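Local coordinates for cell wall surface anchor protein (Streptococcus agalactiae, PDB 4Z1P) that probably serves as an antigen I/II-type adhesin displayed on the streptococcal cell wall, where it would mediate attachment to surfaces or partner cells, at residues A[211-216]-A[245-250]; A[30-35]-A[63-68]; A[102-107]-A[115-120]. One frame throughout, in Å; residues are numbered along the deposited sequence.

Contact 1: A[211-216]-A[245-250]; sequences GWVVPA and AKVAIT
K246 and G211 share the polar bond of this contact: the ammonium NZ donates to the carbonyl O of G211 over 3.1 Å. The donor lies in the carbonyl plane, on a lone pair, with a C=O...N angle of 141°. NZ also forms a salt bridge with D299, so the ammonium is held by a neutral carbonyl and by a carboxylate. Lysine suits the place because its chain is long enough to span from one loop to the other, and glycine presents its carbonyl with no side chain of its own beside the incoming methylenes. A bend at chi3 (-57°) turns the end of the lysine toward that oxygen.

The apolar part centres on V213. Its CG2 lies against the lysine methylenes, 3.8 Å from CE of K246, the two side chains crossing obliquely. Its other methyl, CG1, points at V247 and meets CG1 of that residue tip to tip at 4.1 Å. The branched valines offer methyl groups at a partly buried place, and K246 adds apolar methylenes below its charged end.

Segment 211-216 follows strand 204-210; segment 245-250 leaves the end of strand 236-245 and runs into the short strand 249-250. Backbone bonds from V214 to F296 and from K246 to G297 tie both to the lead-in of strand 298-306, which lies between 204-210 and 236-245, while W212 turns the other way to pack on F318 and V320 of strand 311-320.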
ATOM      1  N   GLY A 211     -18.915   0.946   6.908  1.00 19.31           N
ATOM      2  CA  GLY A 211     -17.732   0.591   6.103  1.00 19.42           C
ATOM      3  C   GLY A 211     -16.697   1.674   5.965  1.00 19.02           C
ATOM      4  O   GLY A 211     -16.959   2.873   6.140  1.00 17.95           O
ATOM      5  N   TRP A 212     -15.487   1.259   5.607  1.00 19.24           N
ATOM      6  CA  TRP A 212     -14.428   2.272   5.394  1.00 19.92           C
ATOM      7  C   TRP A 212     -14.614   2.929   4.061  1.00 18.46           C
ATOM      8  O   TRP A 212     -15.025   2.263   3.077  1.00 19.53           O
ATOM      9  CB  TRP A 212     -13.078   1.585   5.371  1.00 20.88           C
ATOM     10  CG  TRP A 212     -11.929   2.488   5.238  1.00 21.61           C
ATOM     11  CD1 TRP A 212     -11.612   3.534   6.042  1.00 23.16           C
ATOM     12  CD2 TRP A 212     -10.868   2.358   4.294  1.00 21.39           C
ATOM     13  NE1 TRP A 212     -10.410   4.108   5.630  1.00 23.19           N
ATOM     14  CE2 TRP A 212      -9.924   3.384   4.574  1.00 21.62           C
ATOM     15  CE3 TRP A 212     -10.628   1.493   3.246  1.00 19.95           C
ATOM     16  CZ2 TRP A 212      -8.809   3.571   3.820  1.00 20.65           C
ATOM     17  CZ3 TRP A 212      -9.511   1.683   2.486  1.00 20.77           C
ATOM     18  CH2 TRP A 212      -8.621   2.708   2.760  1.00 20.37           C
ATOM     19  N   VAL A 213     -14.314   4.220   3.992  1.00 18.71           N
ATOM     20  CA  VAL A 213     -14.337   4.894   2.722  1.00 20.61           C
ATOM     21  C   VAL A 213     -12.961   4.737   2.020  1.00 20.55           C
ATOM     22  O   VAL A 213     -11.916   5.333   2.462  1.00 20.28           O
ATOM     23  CB  VAL A 213     -14.742   6.395   2.829  1.00 22.41           C
ATOM     24  CG1 VAL A 213     -14.722   7.077   1.448  1.00 21.44           C
ATOM     25  CG2 VAL A 213     -16.117   6.565   3.464  1.00 23.43           C
ATOM     26  N   VAL A 214     -12.959   3.964   0.933  1.00 20.13           N
ATOM     27  CA  VAL A 214     -11.767   3.817   0.115  1.00 20.90           C
ATOM     28  C   VAL A 214     -11.580   5.185  -0.549  1.00 23.53           C
ATOM     29  O   VAL A 214     -12.489   5.673  -1.255  1.00 25.84           O
ATOM     30  CB  VAL A 214     -11.905   2.709  -0.899  1.00 22.66           C
ATOM     31  CG1 VAL A 214     -10.606   2.538  -1.644  1.00 23.11           C
ATOM     32  CG2 VAL A 214     -12.231   1.370  -0.237  1.00 20.90           C
ATOM     33  N   PRO A 215     -10.445   5.838  -0.297  1.00 21.72           N
ATOM     34  CA  PRO A 215     -10.303   7.204  -0.843  1.00 19.84           C
ATOM     35  C   PRO A 215      -9.976   7.263  -2.344  1.00 21.65           C
ATOM     36  O   PRO A 215      -9.413   6.327  -2.967  1.00 19.82           O
ATOM     37  CB  PRO A 215      -9.138   7.778  -0.006  1.00 19.81           C
ATOM     38  CG  PRO A 215      -8.230   6.586   0.151  1.00 20.93           C
ATOM     39  CD  PRO A 215      -9.176   5.382   0.331  1.00 20.86           C
ATOM     40  N   ALA A 216     -10.350   8.392  -2.938  1.00 20.88           N
ATOM     41  CA  ALA A 216      -9.905   8.787  -4.263  1.00 22.41           C
ATOM     42  C   ALA A 216      -8.366   8.883  -4.216  1.00 23.39           C
ATOM     43  O   ALA A 216      -7.795   9.051  -3.131  1.00 24.50           O
ATOM     44  CB  ALA A 216     -10.482  10.172  -4.601  1.00 21.58           C
ATOM     45  N   ALA A 245     -24.800   3.321  -0.371  1.00 20.88           N
ATOM     46  CA  ALA A 245     -23.567   4.022  -0.720  1.00 20.36           C
ATOM     47  C   ALA A 245     -23.379   5.146   0.250  1.00 23.47           C
ATOM     48  O   ALA A 245     -24.331   5.937   0.516  1.00 22.71           O
ATOM     49  CB  ALA A 245     -23.616   4.540  -2.143  1.00 21.29           C
ATOM     50  N   LYS A 246     -22.190   5.223   0.839  1.00 20.46           N
ATOM     51  CA  LYS A 246     -21.954   6.292   1.781  1.00 21.15           C
ATOM     52  C   LYS A 246     -21.339   7.517   1.192  1.00 21.10           C
ATOM     53  O   LYS A 246     -21.288   8.561   1.888  1.00 19.39           O
ATOM     54  CB  LYS A 246     -21.190   5.846   3.027  1.00 22.82           C
ATOM     55  CG  LYS A 246     -19.853   5.236   2.823  1.00 23.67           C
ATOM     56  CD  LYS A 246     -19.325   4.566   4.101  1.00 21.62           C
ATOM     57  CE  LYS A 246     -19.267   5.553   5.261  1.00 22.61           C
ATOM     58  NZ  LYS A 246     -19.381   4.778   6.512  1.00 25.19           N
ATOM     59  N   VAL A 247     -20.915   7.399  -0.072  1.00 20.57           N
ATOM     60  CA  VAL A 247     -20.396   8.497  -0.842  1.00 21.94           C
ATOM     61  C   VAL A 247     -20.863   8.343  -2.262  1.00 21.10           C
ATOM     62  O   VAL A 247     -21.275   7.245  -2.687  1.00 22.78           O
ATOM     63  CB  VAL A 247     -18.823   8.513  -0.864  1.00 23.25           C
ATOM     64  CG1 VAL A 247     -18.288   8.863   0.520  1.00 25.35           C
ATOM     65  CG2 VAL A 247     -18.311   7.185  -1.331  1.00 23.08           C
ATOM     66  N   ALA A 248     -20.767   9.427  -3.012  1.00 21.73           N
ATOM     67  CA  ALA A 248     -21.079   9.347  -4.421  1.00 25.59           C
ATOM     68  C   ALA A 248     -19.920   8.642  -5.138  1.00 24.45           C
ATOM     69  O   ALA A 248     -18.747   9.020  -4.964  1.00 25.30           O
ATOM     70  CB  ALA A 248     -21.288  10.707  -4.990  1.00 25.05           C
ATOM     71  N   ILE A 249     -20.274   7.627  -5.903  1.00 24.92           N
ATOM     72  CA  ILE A 249     -19.326   6.718  -6.524  1.00 25.60           C
ATOM     73  C   ILE A 249     -19.299   6.971  -8.025  1.00 26.42           C
ATOM     74  O   ILE A 249     -20.344   6.940  -8.691  1.00 28.53           O
ATOM     75  CB  ILE A 249     -19.749   5.288  -6.264  1.00 24.37           C
ATOM     76  CG1 ILE A 249     -19.860   5.020  -4.754  1.00 24.48           C
ATOM     77  CG2 ILE A 249     -18.781   4.323  -6.928  1.00 25.91           C
ATOM     78  CD1 ILE A 249     -20.613   3.735  -4.399  1.00 23.45           C
ATOM     79  N   THR A 250     -18.122   7.238  -8.574  1.00 26.52           N
ATOM     80  CA  THR A 250     -17.978   7.327 -10.037  1.00 25.52           C
ATOM     81  C   THR A 250     -17.268   6.100 -10.593  1.00 27.93           C
ATOM     82  O   THR A 250     -16.205   5.654 -10.070  1.00 27.58           O
ATOM     83  CB  THR A 250     -17.258   8.639 -10.410  1.00 27.43           C
ATOM     84  OG1 THR A 250     -18.028   9.731  -9.908  1.00 28.91           O
ATOM     85  CG2 THR A 250     -17.043   8.804 -11.951  1.00 28.79           C
TER

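Contact 2: A[30-35]-A[63-68]; sequences LDYVAK and EALAEL
L65 and Y32 approach from opposite directions, and the leucine methyl CD1 arrives at the edge of the tyrosine ring, in its plane. That methyl lies 3.6 Å from OH of Y32 and 4.0 Å from CE2 of the same ring, so it rests against the corner where the hydroxyl leaves the ring. Contact at the rim leaves the L65 methyl off both faces of the phenol.

The second branch of L65 serves a different neighbour. Its CD2 faces L30, coming within 4.3 Å of the L30 atom CG. Leucine is well chosen here because its terminal fork gives one methyl to the aromatic residue and the other to the aliphatic one. The chi1 of -62° places CG of L65 beside its backbone N, and a chi2 of 173° extends CD1 toward Y32, while CD2 branches off toward L30. L30 and Y32, two residues apart on one strand, both direct their side chains toward L65, as alternate residues of a strand should. No hydrogen bond joins the segments; the association is apolar and buried.

Strands 29-36 and 65-75 are not neighbours in their sheet: strand 137-145 runs between them and pairs with L30 and Y32 through backbone bonds to F143 and L141. The side chains therefore meet across the breadth of an intervening strand. Y32 and L65 also touch I154 on strand 153-162 of the facing sheet, which places the contact inside an antiparallel beta-sandwich, consistent with the immunoglobulin-like fold of antigen I/II C-terminal domains.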
ATOM      1  N   LEU A  30       5.356  -2.385  -2.401  1.00 17.05           N
ATOM      2  CA  LEU A  30       5.776  -1.256  -3.180  1.00 17.76           C
ATOM      3  C   LEU A  30       6.771  -1.720  -4.238  1.00 20.16           C
ATOM      4  O   LEU A  30       7.881  -2.170  -3.895  1.00 21.30           O
ATOM      5  CB  LEU A  30       6.375  -0.164  -2.312  1.00 18.48           C
ATOM      6  CG  LEU A  30       5.444   0.696  -1.464  1.00 20.06           C
ATOM      7  CD1 LEU A  30       4.578   1.592  -2.324  1.00 22.19           C
ATOM      8  CD2 LEU A  30       4.566  -0.172  -0.576  1.00 19.76           C
ATOM      9  N   ASP A  31       6.386  -1.575  -5.518  1.00 17.94           N
ATOM     10  CA  ASP A  31       7.170  -2.069  -6.643  1.00 20.33           C
ATOM     11  C   ASP A  31       7.824  -0.892  -7.307  1.00 17.76           C
ATOM     12  O   ASP A  31       7.181  -0.146  -8.050  1.00 18.02           O
ATOM     13  CB  ASP A  31       6.288  -2.845  -7.594  1.00 20.92           C
ATOM     14  CG  ASP A  31       5.711  -4.087  -6.890  1.00 27.15           C
ATOM     15  OD1 ASP A  31       6.525  -4.898  -6.377  1.00 27.46           O
ATOM     16  OD2 ASP A  31       4.469  -4.236  -6.799  1.00 32.32           O
ATOM     17  N   TYR A  32       9.114  -0.782  -7.048  1.00 14.51           N
ATOM     18  CA  TYR A  32       9.870   0.353  -7.529  1.00 13.84           C
ATOM     19  C   TYR A  32      10.782  -0.029  -8.681  1.00 13.30           C
ATOM     20  O   TYR A  32      11.336  -1.176  -8.729  1.00 10.01           O
ATOM     21  CB  TYR A  32      10.731   0.873  -6.417  1.00 14.20           C
ATOM     22  CG  TYR A  32      10.061   1.433  -5.209  1.00 13.34           C
ATOM     23  CD1 TYR A  32       9.188   2.522  -5.298  1.00 14.36           C
ATOM     24  CD2 TYR A  32      10.437   1.044  -3.966  1.00 12.87           C
ATOM     25  CE1 TYR A  32       8.621   3.094  -4.149  1.00 14.05           C
ATOM     26  CE2 TYR A  32       9.948   1.652  -2.821  1.00 12.82           C
ATOM     27  CZ  TYR A  32       8.987   2.657  -2.930  1.00 12.53           C
ATOM     28  OH  TYR A  32       8.427   3.183  -1.793  1.00 12.58           O
ATOM     29  N   VAL A  33      11.006   0.959  -9.549  1.00 12.16           N
ATOM     30  CA  VAL A  33      11.908   0.820 -10.630  1.00 12.76           C
ATOM     31  C   VAL A  33      12.861   1.981 -10.586  1.00 13.53           C
ATOM     32  O   VAL A  33      12.468   3.150 -10.711  1.00 13.14           O
ATOM     33  CB  VAL A  33      11.241   0.738 -12.016  1.00 14.40           C
ATOM     34  CG1 VAL A  33      12.304   0.571 -13.101  1.00 14.28           C
ATOM     35  CG2 VAL A  33      10.195  -0.312 -12.056  1.00 15.36           C
ATOM     36  N   ALA A  34      14.117   1.670 -10.359  1.00 12.79           N
ATOM     37  CA  ALA A  34      15.102   2.664 -10.183  1.00 13.02           C
ATOM     38  C   ALA A  34      16.114   2.558 -11.233  1.00 14.84           C
ATOM     39  O   ALA A  34      16.542   1.426 -11.590  1.00 14.86           O
ATOM     40  CB  ALA A  34      15.761   2.540  -8.863  1.00 14.42           C
ATOM     41  N   LYS A  35      16.573   3.718 -11.687  1.00 14.75           N
ATOM     42  CA  LYS A  35      17.582   3.782 -12.736  1.00 16.15           C
ATOM     43  C   LYS A  35      18.839   4.515 -12.392  1.00 14.95           C
ATOM     44  O   LYS A  35      18.812   5.671 -11.974  1.00 14.61           O
ATOM     45  CB  LYS A  35      17.031   4.419 -13.992  1.00 20.59           C
ATOM     46  CG  LYS A  35      16.281   3.463 -14.860  1.00 28.43           C
ATOM     47  CD  LYS A  35      16.034   4.056 -16.232  1.00 33.22           C
ATOM     48  CE  LYS A  35      17.271   3.974 -17.095  1.00 33.09           C
ATOM     49  NZ  LYS A  35      17.259   5.167 -17.985  1.00 37.13           N
ATOM     50  N   GLU A  63      11.307   5.257   7.099  1.00 18.82           N
ATOM     51  CA  GLU A  63      11.083   4.283   8.152  1.00 23.74           C
ATOM     52  C   GLU A  63       9.913   3.361   7.854  1.00 20.26           C
ATOM     53  O   GLU A  63       9.653   2.437   8.563  1.00 23.06           O
ATOM     54  CB  GLU A  63      10.912   5.046   9.511  1.00 29.26           C
ATOM     55  CG  GLU A  63       9.675   5.955   9.621  1.00 31.05           C
ATOM     56  CD  GLU A  63       9.787   7.366   9.011  1.00 37.60           C
ATOM     57  OE1 GLU A  63      10.815   7.742   8.333  1.00 37.89           O
ATOM     58  OE2 GLU A  63       8.798   8.142   9.239  1.00 42.79           O
ATOM     59  N   ALA A  64       9.140   3.647   6.839  1.00 18.03           N
ATOM     60  CA  ALA A  64       7.943   2.848   6.644  1.00 19.28           C
ATOM     61  C   ALA A  64       8.208   1.527   6.034  1.00 19.06           C
ATOM     62  O   ALA A  64       7.365   0.630   6.153  1.00 19.82           O
ATOM     63  CB  ALA A  64       6.922   3.554   5.796  1.00 18.52           C
ATOM     64  N   LEU A  65       9.301   1.412   5.285  1.00 17.31           N
ATOM     65  CA  LEU A  65       9.513   0.245   4.542  1.00 17.63           C
ATOM     66  C   LEU A  65      10.248  -0.845   5.280  1.00 17.93           C
ATOM     67  O   LEU A  65      11.155  -0.607   6.052  1.00 17.86           O
ATOM     68  CB  LEU A  65      10.185   0.594   3.201  1.00 18.17           C
ATOM     69  CG  LEU A  65       9.302   1.501   2.325  1.00 19.81           C
ATOM     70  CD1 LEU A  65      10.084   1.941   1.132  1.00 21.99           C
ATOM     71  CD2 LEU A  65       8.027   0.805   1.928  1.00 20.90           C
ATOM     72  N   ALA A  66       9.834  -2.052   4.996  1.00 18.17           N
ATOM     73  CA  ALA A  66      10.276  -3.272   5.681  1.00 21.38           C
ATOM     74  C   ALA A  66      11.166  -4.069   4.693  1.00 21.21           C
ATOM     75  O   ALA A  66      12.097  -3.497   4.142  1.00 22.37           O
ATOM     76  CB  ALA A  66       9.042  -4.103   6.114  1.00 24.92           C
ATOM     77  N   GLU A  67      10.957  -5.379   4.551  1.00 19.14           N
ATOM     78  CA  GLU A  67      11.908  -6.204   3.854  1.00 19.01           C
ATOM     79  C   GLU A  67      12.003  -5.859   2.333  1.00 16.63           C
ATOM     80  O   GLU A  67      10.982  -5.795   1.672  1.00 18.64           O
ATOM     81  CB  GLU A  67      11.483  -7.682   3.862  1.00 19.73           C
ATOM     82  N   LEU A  68      13.214  -5.769   1.816  1.00 16.04           N
ATOM     83  CA  LEU A  68      13.465  -5.576   0.367  1.00 15.25           C
ATOM     84  C   LEU A  68      13.623  -6.865  -0.376  1.00 16.66           C
ATOM     85  O   LEU A  68      14.395  -7.698   0.064  1.00 17.45           O
ATOM     86  CB  LEU A  68      14.785  -4.846   0.193  1.00 15.53           C
ATOM     87  CG  LEU A  68      15.310  -4.730  -1.258  1.00 16.01           C
ATOM     88  CD1 LEU A  68      14.286  -4.083  -2.169  1.00 16.25           C
ATOM     89  CD2 LEU A  68      16.699  -4.061  -1.297  1.00 16.22           C
TER

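Contact 3: A[102-107]-A[115-120]; sequences SLIKEA and FYMWTA
The far end of the F115 ring, CZ, lies 4.3 Å from CD1 of I104. Around this phenyl group are V58 and V90, from the strands on either side of 115-120, and K93 and L96 from the loop that leads on to the helix. The motif is a helix laid on a beta-sheet: helix 98-106 packs over the face of the five-stranded antiparallel sheet in which strand 115-120 runs between 85-90 and 55-61. The other flat groups of the strand belong to its opposite face. There Y116 stacks on the ring of H89, and W118 meets the ring of Y139 with their planes about 60° apart.

F115 and M117 stand two residues apart, so both face the helix, and I104 is the helix residue that reaches them. Its branching at CB makes it apt for this. The longer arm goes to the aromatic ring, with CG1 lodged between the backbone N and the carbonyl carbon (chi1 76°), an uncommon setting for an isoleucine in a helix, and CD1 extended beyond it. The short branch, CG2, is left to face the methionine. I104 additionally touches P111 in the connecting loop, while L96 lies against both F115 and M117. Across the two segments the contacts are between carbon and sulfur atoms.

Methionine gives a long, unbranched apolar arm, suited to reaching from the strand to the helix. The chain of M117 is straight as far as its sulfur and then bends at chi3 (66°), leaving SD, rather than the terminal CE, as its nearest atom to the helix, 4.2 Å from CG2 of I104.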
ATOM      1  N   SER A 102      33.984   7.788   3.349  1.00 18.04           N
ATOM      2  CA  SER A 102      34.661   8.884   2.713  1.00 19.71           C
ATOM      3  C   SER A 102      34.173   9.090   1.249  1.00 19.42           C
ATOM      4  O   SER A 102      33.972  10.257   0.775  1.00 18.37           O
ATOM      5  CB  SER A 102      36.165   8.685   2.744  1.00 22.27           C
ATOM      6  OG  SER A 102      36.709   9.857   2.144  1.00 28.39           O
ATOM      7  N   LEU A 103      33.974   7.986   0.540  1.00 16.82           N
ATOM      8  CA  LEU A 103      33.415   8.081  -0.806  1.00 17.64           C
ATOM      9  C   LEU A 103      32.085   8.814  -0.779  1.00 16.15           C
ATOM     10  O   LEU A 103      31.886   9.793  -1.529  1.00 18.23           O
ATOM     11  CB  LEU A 103      33.211   6.693  -1.429  1.00 15.75           C
ATOM     12  CG  LEU A 103      32.662   6.670  -2.882  1.00 17.37           C
ATOM     13  CD1 LEU A 103      33.691   7.185  -3.839  1.00 17.46           C
ATOM     14  CD2 LEU A 103      32.150   5.275  -3.277  1.00 17.58           C
ATOM     15  N   ILE A 104      31.166   8.387   0.067  1.00 15.40           N
ATOM     16  CA  ILE A 104      29.857   9.019  -0.026  1.00 17.19           C
ATOM     17  C   ILE A 104      29.931  10.467   0.478  1.00 15.55           C
ATOM     18  O   ILE A 104      29.352  11.362  -0.125  1.00 15.83           O
ATOM     19  CB  ILE A 104      28.689   8.176   0.592  1.00 18.66           C
ATOM     20  CG1 ILE A 104      28.679   8.206   2.090  1.00 20.52           C
ATOM     21  CG2 ILE A 104      28.737   6.728   0.026  1.00 19.45           C
ATOM     22  CD1 ILE A 104      27.487   7.413   2.661  1.00 22.74           C
ATOM     23  N   LYS A 105      30.704  10.692   1.520  1.00 16.27           N
ATOM     24  CA  LYS A 105      30.801  12.051   2.053  1.00 18.95           C
ATOM     25  C   LYS A 105      31.376  13.084   1.080  1.00 18.03           C
ATOM     26  O   LYS A 105      30.742  14.106   0.820  1.00 19.94           O
ATOM     27  CB  LYS A 105      31.526  12.057   3.357  1.00 21.73           C
ATOM     28  CG  LYS A 105      31.674  13.493   3.850  1.00 25.99           C
ATOM     29  CD  LYS A 105      32.318  13.534   5.199  1.00 29.91           C
ATOM     30  CE  LYS A 105      31.267  13.577   6.287  1.00 34.78           C
ATOM     31  NZ  LYS A 105      31.968  13.841   7.560  1.00 40.63           N
ATOM     32  N   GLU A 106      32.510  12.781   0.481  1.00 19.97           N
ATOM     33  CA  GLU A 106      33.107  13.628  -0.548  1.00 22.44           C
ATOM     34  C   GLU A 106      32.249  13.734  -1.809  1.00 21.09           C
ATOM     35  O   GLU A 106      32.397  14.689  -2.527  1.00 19.56           O
ATOM     36  CB  GLU A 106      34.488  13.165  -0.901  1.00 22.37           C
ATOM     37  CG  GLU A 106      35.401  13.202   0.319  1.00 28.65           C
ATOM     38  CD  GLU A 106      35.335  14.565   1.026  1.00 35.81           C
ATOM     39  OE1 GLU A 106      35.756  15.522   0.383  1.00 38.90           O
ATOM     40  OE2 GLU A 106      34.797  14.711   2.176  1.00 41.43           O
ATOM     41  N   ALA A 107      31.304  12.813  -2.015  1.00 16.61           N
ATOM     42  CA  ALA A 107      30.365  12.926  -3.124  1.00 16.96           C
ATOM     43  C   ALA A 107      29.205  13.800  -2.779  1.00 16.46           C
ATOM     44  O   ALA A 107      28.358  14.056  -3.615  1.00 17.70           O
ATOM     45  CB  ALA A 107      29.859  11.552  -3.598  1.00 16.74           C
ATOM     46  N   PHE A 115      20.018   2.339   4.817  1.00 11.85           N
ATOM     47  CA  PHE A 115      19.907   2.334   3.386  1.00 11.17           C
ATOM     48  C   PHE A 115      20.605   1.131   2.784  1.00 10.58           C
ATOM     49  O   PHE A 115      21.246   0.344   3.515  1.00 10.39           O
ATOM     50  CB  PHE A 115      20.498   3.634   2.811  1.00 11.01           C
ATOM     51  CG  PHE A 115      21.959   3.822   3.077  1.00 10.41           C
ATOM     52  CD1 PHE A 115      22.376   4.445   4.216  1.00 11.49           C
ATOM     53  CD2 PHE A 115      22.926   3.480   2.149  1.00 10.91           C
ATOM     54  CE1 PHE A 115      23.721   4.698   4.421  1.00 11.62           C
ATOM     55  CE2 PHE A 115      24.274   3.681   2.362  1.00 11.31           C
ATOM     56  CZ  PHE A 115      24.693   4.302   3.503  1.00 11.71           C
ATOM     57  N   TYR A 116      20.411   0.963   1.479  1.00 10.76           N
ATOM     58  CA  TYR A 116      21.013  -0.088   0.694  1.00  9.96           C
ATOM     59  C   TYR A 116      21.908   0.540  -0.348  1.00 11.02           C
ATOM     60  O   TYR A 116      21.636   1.646  -0.818  1.00 10.00           O
ATOM     61  CB  TYR A 116      19.927  -0.895  -0.031  1.00 10.90           C
ATOM     62  CG  TYR A 116      18.920  -1.479   0.874  1.00 10.96           C
ATOM     63  CD1 TYR A 116      17.895  -0.735   1.367  1.00 12.27           C
ATOM     64  CD2 TYR A 116      19.009  -2.858   1.271  1.00 11.61           C
ATOM     65  CE1 TYR A 116      16.944  -1.317   2.216  1.00 13.27           C
ATOM     66  CE2 TYR A 116      18.073  -3.425   2.095  1.00 11.97           C
ATOM     67  CZ  TYR A 116      17.044  -2.673   2.544  1.00 13.21           C
ATOM     68  OH  TYR A 116      16.146  -3.225   3.391  1.00 14.13           O
ATOM     69  N   MET A 117      23.041  -0.098  -0.612  1.00 10.05           N
ATOM     70  CA  MET A 117      23.947   0.391  -1.568  1.00 11.81           C
ATOM     71  C   MET A 117      24.576  -0.713  -2.382  1.00 10.39           C
ATOM     72  O   MET A 117      24.871  -1.792  -1.829  1.00 13.21           O
ATOM     73  CB  MET A 117      25.039   1.239  -0.888  1.00 13.37           C
ATOM     74  CG  MET A 117      26.046   1.853  -1.818  1.00 13.94           C
ATOM     75  SD  MET A 117      27.214   2.925  -0.941  1.00 18.17           S
ATOM     76  CE  MET A 117      28.071   1.803   0.053  1.00 18.06           C
ATOM     77  N   TRP A 118      24.704  -0.492  -3.670  1.00  9.28           N
ATOM     78  CA  TRP A 118      25.299  -1.494  -4.582  1.00  9.18           C
ATOM     79  C   TRP A 118      26.495  -0.841  -5.187  1.00  9.52           C
ATOM     80  O   TRP A 118      26.380   0.271  -5.724  1.00  9.30           O
ATOM     81  CB  TRP A 118      24.296  -1.877  -5.695  1.00  9.04           C
ATOM     82  CG  TRP A 118      23.147  -2.683  -5.254  1.00  9.24           C
ATOM     83  CD1 TRP A 118      23.058  -4.075  -5.259  1.00  9.61           C
ATOM     84  CD2 TRP A 118      21.943  -2.223  -4.680  1.00  8.79           C
ATOM     85  NE1 TRP A 118      21.866  -4.463  -4.767  1.00  9.43           N
ATOM     86  CE2 TRP A 118      21.163  -3.359  -4.368  1.00  9.19           C
ATOM     87  CE3 TRP A 118      21.453  -0.967  -4.374  1.00  9.32           C
ATOM     88  CZ2 TRP A 118      19.902  -3.266  -3.825  1.00  9.23           C
ATOM     89  CZ3 TRP A 118      20.187  -0.859  -3.883  1.00  9.44           C
ATOM     90  CH2 TRP A 118      19.438  -2.009  -3.560  1.00  9.80           C
ATOM     91  N   THR A 119      27.646  -1.448  -5.066  1.00 10.98           N
ATOM     92  CA  THR A 119      28.896  -0.980  -5.607  1.00 11.37           C
ATOM     93  C   THR A 119      29.518  -1.946  -6.589  1.00 11.56           C
ATOM     94  O   THR A 119      29.412  -3.246  -6.433  1.00 12.48           O
ATOM     95  CB  THR A 119      29.915  -0.788  -4.445  1.00 13.13           C
ATOM     96  OG1 THR A 119      29.943  -1.943  -3.663  1.00 14.74           O
ATOM     97  CG2 THR A 119      29.531   0.376  -3.579  1.00 14.70           C
ATOM     98  N   ALA A 120      30.145  -1.415  -7.631  1.00 10.52           N
ATOM     99  CA  ALA A 120      30.817  -2.232  -8.561  1.00 10.88           C
ATOM    100  C   ALA A 120      31.987  -2.964  -7.944  1.00 11.05           C
ATOM    101  O   ALA A 120      32.882  -2.362  -7.393  1.00 11.01           O
ATOM    102  CB  ALA A 120      31.236  -1.476  -9.813  1.00 11.94           C
TER

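How the contacts relate
From the N terminus, contact 2 comes first, closing a loop of 27 residues that holds helix 48-52 and strand 55-61. Contact 3 follows, closing a short loop of seven residues from helix 98-106 into strand 115-120. Contact 1 closes the last loop, in the C-terminal region. The three lie in series, neither nested nor crossed. Contacts 2 and 3 belong to one sandwich, on opposite sheets, and touch: CD2 of L68 packs 3.7 Å from CD2 of Y116. Contact 1 belongs to the next sandwich, its centre about 29 Å from that of contact 2 and about 45 Å from that of contact 3.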